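Local coordinates for protein response regulator (Vibrio cholerae O1 biovar El Tor, PDB 7KPO) that probably binds DNA, being the DNA-binding domain of the sensor histidine kinase ChiS, at residues L20-R25 with P89-I94. Residues are numbered along the deposited sequence; the frame is centred on the assembly and turned at random. Where two conformers were deposited one is given.
Sequences LNYWER and PERTHI. With SO4 (sulfate ion), chain D; SO4 (sulfate ion), chain B.
Tyr22 reaches from helix 2-27 to the start of helix 89-106 and meets three of its side chains at once, an instructive case of one aromatic residue joining two roughly antiparallel helices. Their short segments run at 142° with axes 10.3 Å apart. Ile94 CD1 approaches the root of the tyrosine, 3.4 Å from its CB, while the carboxylate carbon of Glu90 lies at the ring edge, near the ring plane. One ring face receives the backbone of Arg91, whose CA sits above the rim. With CG anti to the backbone N (chi1 180°), the phenol extends across the interface until its OH comes 3.0 Å from Arg91 CD. That hydroxyl is hydrogen-bonded to the carbonyl of Glu86, in the turn preceding helix 89-106.

Toward the more open side, Arg25 bends at chi3 (64°) and grips Glu90 side-on. Its NE, 2.9 Å from Glu90 OE1, uses the syn lone pair of that oxygen; NH2, 2.8 Å from the same OE1, comes from above the carboxylate plane. Both N-H groups thus converge on one oxygen, each bond noticeably bent. Water 1 bonds weakly to Arg25 NE and the carbonyl of Asn21. A second salt bridge, from Arg25 NH1 to Glu86, probably helps orient the guanidinium.

Arg91 is extended from CG to NE, and NE donates to the carbonyl of Cys84. Its NH2 donates to chain D sulfate O1 at 2.8 Å or to the chain B sulfate, overlapping positions best read as alternatives. Lys85 and Arg98 of both subunits and Arg91 of the second subunit also bind sulfate; Arg91 NH1 pairs with Glu95 of each subunit. Sulfate, probably from the crystallisation liquor, may offset the gathered positive charge, whereas Arg25 probably stabilises Glu90 as a carboxylate.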
loop_
_atom_site.group_PDB
_atom_site.type_symbol
_atom_site.label_atom_id
_atom_site.label_comp_id
_atom_site.label_asym_id
_atom_site.label_seq_id
_atom_site.Cartn_x
_atom_site.Cartn_y
_atom_site.Cartn_z
ATOM N N LEU A 20 -9.553 -3.663 10.566
ATOM C CA LEU A 20 -10.775 -4.490 10.371
ATOM C C LEU A 20 -11.930 -3.637 9.852
ATOM O O LEU A 20 -12.678 -4.124 9.004
ATOM C CB LEU A 20 -11.151 -5.190 11.675
ATOM C CG LEU A 20 -10.356 -6.456 11.963
ATOM C CD1 LEU A 20 -10.639 -6.957 13.363
ATOM C CD2 LEU A 20 -10.665 -7.538 10.936
ATOM N N ASN A 21 -12.075 -2.416 10.351
ATOM C CA ASN A 21 -13.176 -1.549 9.860
ATOM C C ASN A 21 -12.976 -1.284 8.363
ATOM O O ASN A 21 -13.970 -1.292 7.609
ATOM C CB ASN A 21 -13.254 -0.260 10.674
ATOM C CG ASN A 21 -13.603 -0.506 12.126
ATOM O OD1 ASN A 21 -14.104 -1.572 12.484
ATOM N ND2 ASN A 21 -13.345 0.481 12.967
ATOM N N TYR A 22 -11.729 -1.063 7.951
ATOM C CA TYR A 22 -11.399 -0.807 6.528
ATOM C C TYR A 22 -11.677 -2.069 5.697
ATOM O O TYR A 22 -12.304 -1.977 4.635
ATOM C CB TYR A 22 -9.952 -0.327 6.472
ATOM C CG TYR A 22 -9.415 -0.020 5.103
ATOM C CD1 TYR A 22 -9.793 1.125 4.422
ATOM C CD2 TYR A 22 -8.469 -0.840 4.518
ATOM C CE1 TYR A 22 -9.269 1.424 3.174
ATOM C CE2 TYR A 22 -7.934 -0.556 3.274
ATOM C CZ TYR A 22 -8.337 0.578 2.599
ATOM O OH TYR A 22 -7.808 0.843 1.371
ATOM N N TRP A 23 -11.205 -3.220 6.173
ATOM C CA TRP A 23 -11.471 -4.514 5.496
ATOM C C TRP A 23 -12.973 -4.679 5.261
ATOM O O TRP A 23 -13.381 -4.974 4.128
ATOM C CB TRP A 23 -10.950 -5.671 6.352
ATOM C CG TRP A 23 -11.501 -7.000 5.939
ATOM C CD1 TRP A 23 -12.605 -7.622 6.448
ATOM C CD2 TRP A 23 -11.006 -7.855 4.895
ATOM N NE1 TRP A 23 -12.821 -8.807 5.801
ATOM C CE2 TRP A 23 -11.854 -8.982 4.851
ATOM C CE3 TRP A 23 -9.921 -7.792 4.014
ATOM C CZ2 TRP A 23 -11.650 -10.030 3.956
ATOM C CZ3 TRP A 23 -9.723 -8.826 3.127
ATOM C CH2 TRP A 23 -10.576 -9.930 3.103
ATOM N N GLU A 24 -13.764 -4.502 6.315
ATOM C CA GLU A 24 -15.231 -4.723 6.225
ATOM C C GLU A 24 -15.841 -3.793 5.173
ATOM O O GLU A 24 -16.604 -4.281 4.318
ATOM C CB GLU A 24 -15.854 -4.544 7.610
ATOM C CG GLU A 24 -15.421 -5.614 8.598
ATOM C CD GLU A 24 -15.678 -5.309 10.064
ATOM O OE1 GLU A 24 -16.233 -4.235 10.361
ATOM O OE2 GLU A 24 -15.299 -6.146 10.907
ATOM N N ARG A 25 -15.484 -2.512 5.204
ATOM C CA ARG A 25 -16.094 -1.544 4.262
ATOM C C ARG A 25 -15.624 -1.773 2.820
ATOM O O ARG A 25 -16.483 -1.810 1.922
ATOM C CB ARG A 25 -15.766 -0.113 4.689
ATOM C CG ARG A 25 -16.438 0.937 3.818
ATOM C CD ARG A 25 -16.119 2.354 4.240
ATOM N NE ARG A 25 -14.707 2.679 4.102
ATOM C CZ ARG A 25 -14.104 2.979 2.955
ATOM N NH1 ARG A 25 -14.781 2.967 1.818
ATOM N NH2 ARG A 25 -12.814 3.269 2.945
ATOM N N PRO A 89 -7.861 8.812 3.485
ATOM C CA PRO A 89 -7.453 8.971 4.878
ATOM C C PRO A 89 -7.526 7.682 5.714
ATOM O O PRO A 89 -6.646 7.450 6.518
ATOM C CB PRO A 89 -8.447 10.021 5.402
ATOM C CG PRO A 89 -8.824 10.821 4.175
ATOM C CD PRO A 89 -8.879 9.792 3.070
ATOM N N GLU A 90 -8.566 6.876 5.514
ATOM C CA GLU A 90 -8.725 5.634 6.310
ATOM C C GLU A 90 -7.535 4.707 6.045
ATOM O O GLU A 90 -6.962 4.169 7.010
ATOM C CB GLU A 90 -10.058 4.980 5.966
ATOM C CG GLU A 90 -10.424 3.854 6.900
ATOM C CD GLU A 90 -11.794 3.252 6.658
ATOM O OE1 GLU A 90 -12.461 3.665 5.694
ATOM O OE2 GLU A 90 -12.191 2.374 7.433
ATOM N N ARG A 91 -7.169 4.528 4.778
ATOM C CA ARG A 91 -6.026 3.646 4.444
ATOM C C ARG A 91 -4.719 4.256 4.958
ATOM O O ARG A 91 -3.897 3.524 5.532
ATOM C CB ARG A 91 -5.946 3.428 2.935
ATOM C CG ARG A 91 -5.040 2.269 2.563
ATOM C CD ARG A 91 -5.041 2.029 1.072
ATOM N NE ARG A 91 -4.623 0.666 0.751
ATOM C CZ ARG A 91 -3.369 0.285 0.545
ATOM N NH1 ARG A 91 -2.383 1.161 0.623
ATOM N NH2 ARG A 91 -3.099 -0.975 0.263
ATOM N N THR A 92 -4.533 5.557 4.760
ATOM C CA THR A 92 -3.291 6.230 5.212
ATOM C C THR A 92 -3.129 6.029 6.724
ATOM O O THR A 92 -1.998 5.786 7.182
ATOM C CB THR A 92 -3.328 7.706 4.809
ATOM O OG1 THR A 92 -3.346 7.771 3.380
ATOM C CG2 THR A 92 -2.161 8.490 5.363
ATOM N N HIS A 93 -4.225 6.117 7.472
ATOM C CA HIS A 93 -4.157 5.950 8.945
ATOM C C HIS A 93 -3.621 4.562 9.294
ATOM O O HIS A 93 -2.779 4.458 10.194
ATOM C CB HIS A 93 -5.538 6.209 9.552
ATOM C CG HIS A 93 -5.602 5.962 11.016
ATOM N ND1 HIS A 93 -5.015 6.808 11.931
ATOM C CD2 HIS A 93 -6.201 4.989 11.731
ATOM C CE1 HIS A 93 -5.237 6.354 13.150
ATOM N NE2 HIS A 93 -5.966 5.248 13.052
ATOM N N ILE A 94 -4.090 3.533 8.598
ATOM C CA ILE A 94 -3.616 2.144 8.864
ATOM C C ILE A 94 -2.121 2.062 8.535
ATOM O O ILE A 94 -1.365 1.472 9.322
ATOM C CB ILE A 94 -4.450 1.131 8.067
ATOM C CG1 ILE A 94 -5.907 1.148 8.535
ATOM C CG2 ILE A 94 -3.843 -0.256 8.179
ATOM C CD1 ILE A 94 -6.884 0.586 7.538
HETATM S S SO4 D . -0.102 -0.928 -1.758
HETATM O O1 SO4 D . -0.582 -1.681 -0.627
HETATM O O2 SO4 D . -0.289 0.484 -1.518
HETATM O O3 SO4 D . -0.840 -1.307 -2.933
HETATM O O4 SO4 D . 1.298 -1.213 -1.949
HETATM S S SO4 B . 0.753 -1.603 0.909
HETATM O O1 SO4 B . 1.342 -1.274 -0.364
HETATM O O2 SO4 B . 0.268 -0.401 1.546
HETATM O O3 SO4 B . 1.745 -2.213 1.752
HETATM O O4 SO4 B . -0.338 -2.521 0.697
HETATM O O HOH W 1 -14.652 1.815 7.125
#